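Local coordinates for protein VIN1 (Oscarella pearsei, PDB 6BFI) that probably binds actin filaments and may play a role in cell-cell adhesion, as a member of the vinculin/alpha-catenin family, at residues R371-F376 / K501-R506; A509-A514 / S532-Q537; A699-M704 / K727-N732; S706-G711 / K719-R724; A746-R751 / R820-S825. All blocks are in the same frame, centred on the assembly; numbering follows the deposited sequence.

Contact 1: R371-F376 / K501-R506; sequences RVATDF and KVSEAR
A373 touches V502, S503 and R506 where the C-terminal end of helix 344-375 meets helix 496-519 of the all-helical vinculin-family fold. The closer-packed part is buried: A373 CB stands 4.2 Å from V502 CG1. The same methyl lies 4.3 Å from S503 OG, a hydroxyl already bonded to F499 O. These are ordinary van der Waals distances. The other side is more exposed and rests on R506. A bend in its chain at chi3 (111°) brings the guanidinium across, with one face turned to A373 CB and T374 N. R506 NH2 comes to 2.8 Å from T374 OG1, but the angle is poor and the pair is not hydrogen-bonded. The T374 hydroxyl sits beside its backbone N (chi1 -60°), where it reaches E370 O and bonds there instead. The two axes come within 10.1 Å and diverge by 50°. On the side of helix 344-375 turned from the contact, R371 and D375 form a salt bridge, and D375 has a second partner in R416. Among the neighbours, helix 524-550 packs on V372, S503 and R506, while helices 399-427 and 466-493 pack on V372 and F376.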
# COMPACT_ATOMS: atom_id res chain seq x y z
N ARG A 371 15.12 11.05 -14.37
CA ARG A 371 15.84 9.94 -13.74
C ARG A 371 15.33 8.60 -14.26
O ARG A 371 16.13 7.70 -14.55
CB ARG A 371 15.69 10.00 -12.22
CG ARG A 371 16.75 10.85 -11.53
CD ARG A 371 18.10 10.15 -11.49
NE ARG A 371 18.07 8.93 -10.68
CZ ARG A 371 18.32 8.90 -9.38
NH1 ARG A 371 18.62 10.01 -8.72
NH2 ARG A 371 18.26 7.74 -8.72
N VAL A 372 14.01 8.45 -14.40
CA VAL A 372 13.47 7.20 -14.92
C VAL A 372 13.88 7.01 -16.38
O VAL A 372 14.26 5.91 -16.79
CB VAL A 372 11.95 7.17 -14.75
CG1 VAL A 372 11.36 5.95 -15.43
CG2 VAL A 372 11.60 7.18 -13.27
N ALA A 373 13.81 8.08 -17.18
CA ALA A 373 14.20 7.98 -18.59
C ALA A 373 15.66 7.57 -18.74
O ALA A 373 16.01 6.90 -19.72
CB ALA A 373 13.94 9.30 -19.31
N THR A 374 16.52 7.95 -17.80
CA THR A 374 17.93 7.62 -17.91
C THR A 374 18.22 6.22 -17.38
O THR A 374 18.91 5.43 -18.04
CB THR A 374 18.77 8.65 -17.16
OG1 THR A 374 18.55 9.95 -17.72
CG2 THR A 374 20.25 8.30 -17.26
N ASP A 375 17.71 5.89 -16.20
CA ASP A 375 18.15 4.68 -15.51
C ASP A 375 17.45 3.42 -16.02
O ASP A 375 18.04 2.33 -15.96
CB ASP A 375 17.94 4.83 -14.01
CG ASP A 375 18.68 6.03 -13.43
OD1 ASP A 375 19.59 6.56 -14.10
OD2 ASP A 375 18.35 6.45 -12.30
N PHE A 376 16.22 3.53 -16.51
CA PHE A 376 15.46 2.37 -16.97
C PHE A 376 15.47 2.23 -18.49
O PHE A 376 14.63 1.51 -19.04
CB PHE A 376 14.02 2.44 -16.47
CG PHE A 376 13.87 2.13 -15.01
CD1 PHE A 376 14.12 3.10 -14.05
CD2 PHE A 376 13.45 0.87 -14.61
CE1 PHE A 376 13.97 2.81 -12.71
CE2 PHE A 376 13.30 0.58 -13.26
CZ PHE A 376 13.56 1.55 -12.31
N LYS A 501 7.68 13.90 -22.86
CA LYS A 501 8.40 15.10 -23.27
C LYS A 501 9.91 14.88 -23.19
O LYS A 501 10.64 15.12 -24.16
CB LYS A 501 7.99 16.29 -22.40
CG LYS A 501 6.63 16.89 -22.75
CD LYS A 501 6.30 18.06 -21.83
CE LYS A 501 5.01 18.75 -22.25
NZ LYS A 501 4.61 19.82 -21.29
N VAL A 502 10.40 14.42 -22.03
CA VAL A 502 11.83 14.20 -21.86
C VAL A 502 12.34 13.19 -22.88
O VAL A 502 13.38 13.40 -23.52
CB VAL A 502 12.12 13.74 -20.41
CG1 VAL A 502 13.59 13.41 -20.25
CG2 VAL A 502 11.71 14.83 -19.43
N SER A 503 11.61 12.09 -23.07
CA SER A 503 11.99 11.09 -24.06
C SER A 503 11.93 11.66 -25.48
O SER A 503 12.75 11.28 -26.32
CB SER A 503 11.09 9.86 -23.95
OG SER A 503 11.22 9.25 -22.68
N GLU A 504 10.98 12.55 -25.76
CA GLU A 504 10.92 13.16 -27.08
C GLU A 504 12.14 14.03 -27.34
O GLU A 504 12.73 13.98 -28.43
CB GLU A 504 9.63 13.99 -27.21
CG GLU A 504 9.34 14.49 -28.62
CD GLU A 504 8.11 15.40 -28.67
OE1 GLU A 504 7.62 15.79 -27.59
OE2 GLU A 504 7.64 15.72 -29.78
N ALA A 505 12.56 14.81 -26.34
CA ALA A 505 13.73 15.67 -26.52
C ALA A 505 15.00 14.85 -26.65
O ALA A 505 15.80 15.07 -27.57
CB ALA A 505 13.83 16.65 -25.35
N ARG A 506 15.21 13.89 -25.74
CA ARG A 506 16.41 13.06 -25.80
C ARG A 506 16.47 12.27 -27.10
O ARG A 506 17.54 12.16 -27.71
CB ARG A 506 16.45 12.12 -24.59
CG ARG A 506 16.75 12.83 -23.28
CD ARG A 506 16.37 11.98 -22.07
NE ARG A 506 17.54 11.52 -21.32
CZ ARG A 506 17.90 10.25 -21.21
NH1 ARG A 506 17.19 9.29 -21.79
NH2 ARG A 506 18.98 9.92 -20.50

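Contact 2: A509-A514 / S532-Q537; sequences ADVKEA and SSVARQ
Q537 gives a short hydrogen bond to D510, with NE2 2.7 Å from OD2. The bond is nearly straight (168°). OD2 accepts with its anti lone pair and lies in the plane of the amide, while the carboxylate stands almost perpendicular to it. Beside this polar pair is an apolar one: V511 CG2 lies 3.7 Å from V534 CG1. V534 CG2 also touches D510 CB at 3.8 Å, so the two pairs adjoin. In the next shell, Q537 NE2 bonds S533 OG at 3.0 Å, one turn earlier in the same helix. This second partner is also in the amide plane, and the two bonds together fix the rotation of the amide. A599 and V603 of helix 589-615 pack on V511. Helices 496-519 and 524-550 run antiparallel here, their axes 9.8 Å apart, as the two arms of a helical hairpin in an all-helical fold. Replacing Q537 with a leucine would probably leave D510 OD2 without this donor and S533 OG free to turn. If D510 is ionised, as is likely, the bond is charge-assisted but brings no opposite charge; K530, which touches D510, could supply some.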
# COMPACT_ATOMS: atom_id res chain seq x y z
N ALA A 509 17.58 14.65 -29.86
CA ALA A 509 19.02 14.91 -29.85
C ALA A 509 19.81 13.71 -30.35
O ALA A 509 20.75 13.85 -31.13
CB ALA A 509 19.47 15.31 -28.45
N ASP A 510 19.43 12.50 -29.90
CA ASP A 510 20.18 11.31 -30.29
C ASP A 510 19.98 10.97 -31.76
O ASP A 510 20.90 10.51 -32.43
CB ASP A 510 19.80 10.13 -29.39
CG ASP A 510 20.33 10.28 -27.98
OD1 ASP A 510 21.29 11.05 -27.78
OD2 ASP A 510 19.79 9.62 -27.06
N VAL A 511 18.76 11.18 -32.27
CA VAL A 511 18.52 10.95 -33.69
C VAL A 511 19.26 11.98 -34.54
O VAL A 511 19.80 11.66 -35.60
CB VAL A 511 17.00 10.96 -33.98
CG1 VAL A 511 16.75 11.10 -35.48
CG2 VAL A 511 16.36 9.69 -33.46
N LYS A 512 19.30 13.24 -34.08
CA LYS A 512 20.10 14.24 -34.77
C LYS A 512 21.57 13.84 -34.82
O LYS A 512 22.21 13.90 -35.87
CB LYS A 512 19.94 15.61 -34.09
CG LYS A 512 21.19 16.47 -34.13
CD LYS A 512 20.88 17.96 -34.05
CE LYS A 512 20.33 18.48 -35.37
NZ LYS A 512 20.21 19.96 -35.38
N GLU A 513 22.11 13.40 -33.68
CA GLU A 513 23.51 12.98 -33.64
C GLU A 513 23.75 11.77 -34.54
O GLU A 513 24.80 11.67 -35.18
CB GLU A 513 23.93 12.69 -32.20
CG GLU A 513 25.42 12.40 -32.03
CD GLU A 513 26.30 13.49 -32.61
OE1 GLU A 513 27.22 13.16 -33.39
OE2 GLU A 513 26.07 14.68 -32.29
N ALA A 514 22.78 10.86 -34.60
CA ALA A 514 22.93 9.67 -35.44
C ALA A 514 22.90 10.03 -36.92
O ALA A 514 23.63 9.44 -37.72
CB ALA A 514 21.84 8.65 -35.11
N SER A 532 20.78 1.99 -31.72
CA SER A 532 20.15 1.05 -30.79
C SER A 532 19.70 1.75 -29.52
O SER A 532 18.67 1.37 -28.93
CB SER A 532 21.11 -0.10 -30.47
OG SER A 532 22.28 0.36 -29.82
N SER A 533 20.43 2.78 -29.07
CA SER A 533 19.96 3.60 -27.96
C SER A 533 18.62 4.26 -28.30
O SER A 533 17.71 4.29 -27.47
CB SER A 533 21.00 4.65 -27.61
OG SER A 533 20.45 5.65 -26.76
N VAL A 534 18.49 4.78 -29.52
CA VAL A 534 17.23 5.36 -29.96
C VAL A 534 16.12 4.31 -29.95
O VAL A 534 15.00 4.57 -29.51
CB VAL A 534 17.38 6.01 -31.34
CG1 VAL A 534 16.03 6.36 -31.92
CG2 VAL A 534 18.26 7.24 -31.24
N ALA A 535 16.43 3.10 -30.42
CA ALA A 535 15.44 2.03 -30.41
C ALA A 535 14.99 1.70 -28.99
O ALA A 535 13.80 1.46 -28.74
CB ALA A 535 16.01 0.78 -31.09
N ARG A 536 15.93 1.69 -28.03
CA ARG A 536 15.56 1.39 -26.65
C ARG A 536 14.71 2.50 -26.05
O ARG A 536 13.75 2.22 -25.32
CB ARG A 536 16.82 1.15 -25.81
CG ARG A 536 17.59 -0.11 -26.20
CD ARG A 536 18.65 -0.47 -25.16
NE ARG A 536 19.71 0.54 -25.07
CZ ARG A 536 20.85 0.48 -25.74
NH1 ARG A 536 21.10 -0.54 -26.56
NH2 ARG A 536 21.76 1.43 -25.60
N GLN A 537 15.05 3.76 -26.34
CA GLN A 537 14.23 4.86 -25.83
C GLN A 537 12.82 4.82 -26.42
O GLN A 537 11.83 5.05 -25.71
CB GLN A 537 14.91 6.20 -26.13
CG GLN A 537 16.25 6.37 -25.45
CD GLN A 537 16.93 7.68 -25.81
OE1 GLN A 537 16.34 8.75 -25.68
NE2 GLN A 537 18.17 7.59 -26.28

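Contact 3: A699-M704 / K727-N732; sequences ARKMAM and KEIALN
K701 reaches across to E728 in a salt bridge, with NZ 3.1 Å from OE2. NZ meets that oxygen on its anti side, 32° out of the carboxylate plane. The lysine chain is extended until its last torsion (chi4 -62°), which bends and turns the ammonium toward the glutamate. E728 is satisfied at both oxygens, because OE1 takes a salt bridge from R724 one turn earlier in its own helix. The carboxylate is thus held between two positive groups, which would probably keep it ionised. The aliphatic part of K701 packs on helix 718-745. Its CB lies 3.6 Å from I729 CG1, and CE passes 3.6 Å from N732 ND2, so the amide lies across the aliphatic chain. Helices 690-710 and 718-745 are here antiparallel neighbours, with axes 9.6 Å apart at 159°. They are consistent with two members of the five-helix tail bundle known from the vinculin family. Beside K701, M702 packs on I729; its chain folds twice to bring CE to I729 CD1 at 3.9 Å. The I729 methyl also presses on the backbone, with CD1 3.6 Å from M702 CA. Helix 786-817 closes over both residues through L803. On the side of helix 690-710 that faces helix 649-659, R700 is held by E655 through NE and by Q697 OE1 through NH1.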
# COMPACT_ATOMS: atom_id res chain seq x y z
N ALA A 699 -18.37 12.75 12.07
CA ALA A 699 -17.48 13.37 13.05
C ALA A 699 -18.25 13.83 14.28
O ALA A 699 -17.82 13.59 15.42
CB ALA A 699 -16.74 14.55 12.41
N ARG A 700 -19.40 14.48 14.08
CA ARG A 700 -20.24 14.88 15.20
C ARG A 700 -20.61 13.68 16.06
O ARG A 700 -20.44 13.70 17.29
CB ARG A 700 -21.51 15.58 14.68
CG ARG A 700 -21.26 16.80 13.81
CD ARG A 700 -22.58 17.39 13.33
NE ARG A 700 -22.39 18.46 12.35
CZ ARG A 700 -22.69 18.37 11.06
NH1 ARG A 700 -23.21 17.25 10.58
NH2 ARG A 700 -22.47 19.40 10.25
N LYS A 701 -21.10 12.62 15.42
CA LYS A 701 -21.48 11.41 16.16
C LYS A 701 -20.30 10.83 16.93
O LYS A 701 -20.45 10.39 18.07
CB LYS A 701 -22.05 10.38 15.20
CG LYS A 701 -23.36 10.80 14.54
CD LYS A 701 -23.80 9.78 13.50
CE LYS A 701 -25.16 10.13 12.91
NZ LYS A 701 -26.23 10.14 13.95
N MET A 702 -19.10 10.84 16.33
CA MET A 702 -17.94 10.28 17.00
C MET A 702 -17.54 11.12 18.21
O MET A 702 -17.11 10.57 19.24
CB MET A 702 -16.77 10.16 16.02
CG MET A 702 -15.55 9.46 16.60
SD MET A 702 -15.78 7.69 16.90
CE MET A 702 -15.86 7.06 15.23
N ALA A 703 -17.69 12.45 18.12
CA ALA A 703 -17.46 13.30 19.28
C ALA A 703 -18.46 12.99 20.39
O ALA A 703 -18.10 12.94 21.57
CB ALA A 703 -17.55 14.77 18.88
N MET A 704 -19.73 12.77 20.02
CA MET A 704 -20.72 12.36 21.02
C MET A 704 -20.32 11.05 21.68
O MET A 704 -20.47 10.89 22.89
CB MET A 704 -22.10 12.25 20.38
CG MET A 704 -22.63 13.55 19.82
SD MET A 704 -22.46 14.91 20.99
CE MET A 704 -23.53 14.36 22.32
N LYS A 727 -23.89 2.33 16.94
CA LYS A 727 -24.69 1.81 15.83
C LYS A 727 -24.96 2.89 14.79
O LYS A 727 -24.93 2.61 13.58
CB LYS A 727 -25.99 1.22 16.36
CG LYS A 727 -25.79 0.03 17.29
CD LYS A 727 -27.04 -0.83 17.39
CE LYS A 727 -27.68 -0.75 18.76
NZ LYS A 727 -28.91 -1.59 18.85
N GLU A 728 -25.21 4.12 15.23
CA GLU A 728 -25.42 5.21 14.28
C GLU A 728 -24.17 5.49 13.46
O GLU A 728 -24.25 5.73 12.25
CB GLU A 728 -25.89 6.47 15.02
CG GLU A 728 -27.39 6.52 15.24
CD GLU A 728 -27.80 7.51 16.32
OE1 GLU A 728 -28.75 7.21 17.07
OE2 GLU A 728 -27.17 8.58 16.42
N ILE A 729 -23.00 5.46 14.11
CA ILE A 729 -21.74 5.64 13.38
C ILE A 729 -21.54 4.51 12.38
O ILE A 729 -21.03 4.71 11.28
CB ILE A 729 -20.56 5.75 14.36
CG1 ILE A 729 -20.69 7.02 15.20
CG2 ILE A 729 -19.24 5.77 13.61
CD1 ILE A 729 -19.60 7.17 16.23
N ALA A 730 -21.95 3.29 12.76
CA ALA A 730 -21.82 2.16 11.85
C ALA A 730 -22.69 2.34 10.61
O ALA A 730 -22.24 2.11 9.48
CB ALA A 730 -22.17 0.86 12.57
N LEU A 731 -23.94 2.76 10.81
CA LEU A 731 -24.82 3.00 9.67
C LEU A 731 -24.30 4.13 8.78
O LEU A 731 -24.34 4.04 7.55
CB LEU A 731 -26.24 3.30 10.16
CG LEU A 731 -27.35 3.41 9.11
CD1 LEU A 731 -27.39 2.15 8.26
CD2 LEU A 731 -28.69 3.65 9.79
N ASN A 732 -23.79 5.19 9.41
CA ASN A 732 -23.17 6.27 8.64
C ASN A 732 -21.99 5.75 7.82
O ASN A 732 -21.80 6.17 6.67
CB ASN A 732 -22.72 7.39 9.57
CG ASN A 732 -23.68 8.56 9.57
OD1 ASN A 732 -24.85 8.42 9.21
ND2 ASN A 732 -23.19 9.73 9.98

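Contact 4: S706-G711 / K719-R724; sequences SKYTRG and KADLIR
The Y708 ring has D721 CB over one face. That carbon sits 3.5 Å from the ring centroid and only 9° off the normal, a CH-pi contact placed over the middle of the ring. The contact belongs to an antiparallel helical hairpin: helix 690-710 ends here, and helix 718-745 starts back after a short connection. The two axes approach to 8.7 Å, which is close enough for Y708 CD2 to lie 3.4 Å from D721 O. Y708 CB also meets L722 CB at 4.2 Å. The D721 carboxylate is tilted 39° from the ring plane. It pairs within its own helix with R724, whose NH2 lies 3.0 Å from OD1. OD1 lies in the guanidinium plane, at its edge, but the donor comes from well above the carboxylate plane. E650 draws the same groups together from outside, since its OE2 takes a hydrogen bond from Y708 OH and a salt bridge from R724. The ring is thus fixed both at its hydroxyl and over one face. L722 receives further cover from K777 and A778 of helix 763-778. Next to the ring, T709 CG2 touches L722 CD1 at 3.6 Å. This methyl can face the leucine because the T709 hydroxyl takes the position between N and carbonyl carbon (chi1 76°), from which OG1 donates to S706 O at 3.1 Å.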
# COMPACT_ATOMS: atom_id res chain seq x y z
N SER A 706 -17.24 9.97 22.12
CA SER A 706 -16.19 10.34 23.07
C SER A 706 -16.78 10.83 24.38
O SER A 706 -16.40 10.37 25.47
CB SER A 706 -15.29 11.41 22.45
OG SER A 706 -14.36 11.91 23.40
N LYS A 707 -17.75 11.75 24.29
CA LYS A 707 -18.40 12.26 25.50
C LYS A 707 -19.07 11.14 26.29
O LYS A 707 -19.05 11.15 27.53
CB LYS A 707 -19.42 13.34 25.13
CG LYS A 707 -20.25 13.84 26.29
CD LYS A 707 -21.10 15.04 25.88
CE LYS A 707 -22.06 15.45 26.99
NZ LYS A 707 -23.06 14.38 27.27
N TYR A 708 -19.64 10.15 25.60
CA TYR A 708 -20.37 9.10 26.29
C TYR A 708 -19.44 8.08 26.95
O TYR A 708 -19.78 7.54 28.01
CB TYR A 708 -21.32 8.40 25.32
CG TYR A 708 -22.40 9.32 24.79
CD1 TYR A 708 -22.87 10.38 25.55
CD2 TYR A 708 -22.94 9.13 23.52
CE1 TYR A 708 -23.85 11.23 25.07
CE2 TYR A 708 -23.91 9.98 23.03
CZ TYR A 708 -24.37 11.02 23.81
OH TYR A 708 -25.34 11.86 23.33
N THR A 709 -18.28 7.80 26.35
CA THR A 709 -17.32 6.94 27.03
C THR A 709 -16.64 7.66 28.18
O THR A 709 -16.21 7.02 29.15
CB THR A 709 -16.26 6.41 26.06
OG1 THR A 709 -15.32 7.44 25.76
CG2 THR A 709 -16.90 5.93 24.77
N ARG A 710 -16.53 8.99 28.10
CA ARG A 710 -15.92 9.74 29.20
C ARG A 710 -16.78 9.74 30.46
O ARG A 710 -16.26 10.01 31.55
CB ARG A 710 -15.63 11.18 28.77
CG ARG A 710 -14.53 11.86 29.58
CD ARG A 710 -14.88 13.30 29.93
NE ARG A 710 -15.18 14.10 28.76
CZ ARG A 710 -16.41 14.50 28.42
NH1 ARG A 710 -17.45 14.17 29.17
NH2 ARG A 710 -16.59 15.23 27.33
N GLY A 711 -18.07 9.44 30.34
CA GLY A 711 -18.96 9.46 31.48
C GLY A 711 -18.64 8.43 32.54
O GLY A 711 -18.73 7.22 32.29
N LYS A 719 -24.43 4.53 28.94
CA LYS A 719 -24.22 3.25 28.27
C LYS A 719 -25.10 3.13 27.03
O LYS A 719 -24.61 2.81 25.93
CB LYS A 719 -24.50 2.11 29.24
CG LYS A 719 -23.73 2.24 30.54
CD LYS A 719 -24.40 1.49 31.67
CE LYS A 719 -23.77 1.85 33.01
NZ LYS A 719 -22.31 1.55 33.03
N ALA A 720 -26.40 3.39 27.17
CA ALA A 720 -27.30 3.31 26.03
C ALA A 720 -26.93 4.33 24.96
O ALA A 720 -27.00 4.03 23.76
CB ALA A 720 -28.75 3.51 26.48
N ASP A 721 -26.52 5.53 25.38
CA ASP A 721 -26.07 6.53 24.42
C ASP A 721 -24.80 6.07 23.70
O ASP A 721 -24.62 6.34 22.51
CB ASP A 721 -25.84 7.86 25.13
CG ASP A 721 -27.12 8.44 25.72
OD1 ASP A 721 -28.20 8.17 25.16
OD2 ASP A 721 -27.04 9.14 26.75
N LEU A 722 -23.92 5.36 24.41
CA LEU A 722 -22.71 4.84 23.79
C LEU A 722 -23.04 3.78 22.74
O LEU A 722 -22.54 3.83 21.61
CB LEU A 722 -21.77 4.28 24.85
CG LEU A 722 -20.54 3.50 24.36
CD1 LEU A 722 -19.75 4.31 23.34
CD2 LEU A 722 -19.66 3.10 25.53
N ILE A 723 -23.89 2.82 23.09
CA ILE A 723 -24.21 1.74 22.16
C ILE A 723 -24.96 2.28 20.95
O ILE A 723 -24.60 2.01 19.80
CB ILE A 723 -25.03 0.65 22.88
CG1 ILE A 723 -24.20 0.04 24.02
CG2 ILE A 723 -25.49 -0.41 21.90
CD1 ILE A 723 -24.96 -0.98 24.85
N ARG A 724 -26.02 3.06 21.20
CA ARG A 724 -26.79 3.65 20.11
C ARG A 724 -25.92 4.52 19.22
O ARG A 724 -26.05 4.49 17.99
CB ARG A 724 -27.96 4.46 20.69
CG ARG A 724 -28.74 5.25 19.66
CD ARG A 724 -29.84 6.06 20.33
NE ARG A 724 -29.32 6.92 21.38
CZ ARG A 724 -28.82 8.13 21.18
NH1 ARG A 724 -28.77 8.63 19.95
NH2 ARG A 724 -28.37 8.85 22.20

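Contact 5: A746-R751 / R820-S825; sequences ACMDKR and RLRPDS
M748 and R820 share the shorter of two backbone hydrogen bonds, with M748 N 3.0 Å from R820 O. The second runs the other way, from R822 N to A746 O at 3.2 Å. Between them C747 and L821 face each other as a non-hydrogen-bonded antiparallel pair. A746 O is approached by L821 as well, whose CA lies 3.6 Å away in a CA-H...O contact. This is an isolated antiparallel beta bridge in a largely helical chain. It ties the link between helices 718-745 and 750-760 to the segment that follows helix 786-817. D749 then holds the N-cap of helix 750-760. Its OD1 accepts a weak bond from R751 N and a hydrogen bond from N551. R820 points its guanidinium to N616 O, so N551 and N616 connect the bridge to other parts of the chain. Packing is arranged around R822. Its CG touches M748 SD at 3.6 Å, the two side chains crossing nearly at right angles. Bends at chi2 (141°) and chi3 (65°) then carry the R822 guanidinium to A746, with S825 OG 3.4 Å above the guanidinium plane. An alanine here keeps the backbone bond but removes the chain beside M748 SD, which would probably leave the methionine freer to turn and open a gap beside A746 and S825. A746 CB completes the cluster, 3.6 Å from S825 OG, with I827 also touching this methyl.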
# COMPACT_ATOMS: atom_id res chain seq x y z
N ALA A 746 -17.48 5.23 -11.08
CA ALA A 746 -17.51 6.14 -12.22
C ALA A 746 -16.16 6.79 -12.49
O ALA A 746 -16.08 7.70 -13.32
CB ALA A 746 -18.57 7.21 -12.01
N CYS A 747 -15.10 6.35 -11.81
CA CYS A 747 -13.77 6.90 -12.01
C CYS A 747 -13.05 6.13 -13.11
O CYS A 747 -13.08 4.89 -13.14
CB CYS A 747 -12.96 6.83 -10.71
SG CYS A 747 -11.27 7.46 -10.84
N MET A 748 -12.40 6.86 -14.01
CA MET A 748 -11.69 6.28 -15.14
C MET A 748 -10.18 6.24 -14.92
O MET A 748 -9.43 6.00 -15.88
CB MET A 748 -12.02 7.04 -16.42
CG MET A 748 -13.45 7.56 -16.47
SD MET A 748 -13.93 8.12 -18.11
CE MET A 748 -14.21 6.55 -18.92
N ASP A 749 -9.72 6.48 -13.70
CA ASP A 749 -8.30 6.45 -13.36
C ASP A 749 -8.10 5.29 -12.39
O ASP A 749 -8.41 5.41 -11.20
CB ASP A 749 -7.86 7.78 -12.76
CG ASP A 749 -6.35 7.94 -12.72
OD1 ASP A 749 -5.64 6.91 -12.80
OD2 ASP A 749 -5.88 9.09 -12.61
N LYS A 750 -7.58 4.17 -12.90
CA LYS A 750 -7.49 2.96 -12.09
C LYS A 750 -6.55 3.14 -10.90
O LYS A 750 -6.68 2.44 -9.89
CB LYS A 750 -7.04 1.78 -12.95
CG LYS A 750 -8.07 1.34 -13.98
CD LYS A 750 -7.57 0.16 -14.80
CE LYS A 750 -8.58 -0.26 -15.85
NZ LYS A 750 -8.08 -1.36 -16.72
N ARG A 751 -5.59 4.06 -11.01
CA ARG A 751 -4.71 4.35 -9.88
C ARG A 751 -5.49 4.95 -8.71
O ARG A 751 -5.45 4.43 -7.59
CB ARG A 751 -3.58 5.28 -10.32
CG ARG A 751 -2.29 4.56 -10.67
CD ARG A 751 -1.66 5.10 -11.96
NE ARG A 751 -1.36 6.52 -11.89
CZ ARG A 751 -0.92 7.24 -12.91
NH1 ARG A 751 -0.73 6.66 -14.09
NH2 ARG A 751 -0.66 8.53 -12.77
N ARG A 820 -11.13 12.53 -12.87
CA ARG A 820 -11.41 11.96 -14.19
C ARG A 820 -12.67 11.10 -14.08
O ARG A 820 -12.60 9.87 -14.05
CB ARG A 820 -10.21 11.15 -14.70
CG ARG A 820 -9.02 12.00 -15.12
CD ARG A 820 -7.96 11.14 -15.80
NE ARG A 820 -6.83 11.94 -16.27
CZ ARG A 820 -6.78 12.55 -17.45
NH1 ARG A 820 -7.79 12.45 -18.29
NH2 ARG A 820 -5.70 13.25 -17.78
N LEU A 821 -13.82 11.76 -14.04
CA LEU A 821 -15.11 11.08 -14.00
C LEU A 821 -15.70 10.98 -15.40
O LEU A 821 -15.39 11.78 -16.28
CB LEU A 821 -16.08 11.82 -13.08
CG LEU A 821 -15.79 11.81 -11.58
CD1 LEU A 821 -16.84 12.61 -10.83
CD2 LEU A 821 -15.72 10.38 -11.06
N ARG A 822 -16.55 9.98 -15.58
CA ARG A 822 -17.27 9.85 -16.84
C ARG A 822 -18.22 11.04 -17.01
O ARG A 822 -18.83 11.49 -16.04
CB ARG A 822 -18.06 8.54 -16.87
CG ARG A 822 -17.17 7.30 -16.77
CD ARG A 822 -17.80 6.22 -15.91
NE ARG A 822 -19.04 5.70 -16.48
CZ ARG A 822 -19.78 4.75 -15.92
NH1 ARG A 822 -19.41 4.22 -14.76
NH2 ARG A 822 -20.89 4.33 -16.51
N PRO A 823 -18.35 11.56 -18.23
CA PRO A 823 -19.16 12.78 -18.42
C PRO A 823 -20.65 12.59 -18.21
O PRO A 823 -21.37 13.59 -18.12
CB PRO A 823 -18.85 13.17 -19.87
CG PRO A 823 -18.51 11.88 -20.54
CD PRO A 823 -17.79 11.06 -19.50
N ASP A 824 -21.13 11.35 -18.13
CA ASP A 824 -22.56 11.07 -18.03
C ASP A 824 -23.03 10.67 -16.64
O ASP A 824 -24.20 10.89 -16.32
CB ASP A 824 -22.95 9.96 -19.02
CG ASP A 824 -22.27 8.64 -18.71
OD1 ASP A 824 -21.14 8.67 -18.18
OD2 ASP A 824 -22.86 7.58 -19.00
N SER A 825 -22.16 10.08 -15.83
CA SER A 825 -22.58 9.59 -14.52
C SER A 825 -23.06 10.74 -13.65
O SER A 825 -22.57 11.87 -13.76
CB SER A 825 -21.42 8.85 -13.84
OG SER A 825 -21.14 7.62 -14.48

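In the fold
Contacts 1 and 2 lie side by side on helix 496-519, their centres 12 Å apart. They touch where R506 CB packs 3.5 Å from Q537 OE1. Contacts 3 and 4 share helices 690-710 and 718-745, with centres 11 Å apart, and contact 4 is nested inside the loop closed by contact 3. These two pairs lie on opposite sides of the chain's centre, and the centres of contacts 1 and 3 are 50 Å apart. Contact 5 is 29 Å from contact 1 and 30 Å from contact 3, centre to centre. Its first segment begins just past the end of helix 718-745, which contacts 3 and 4 use.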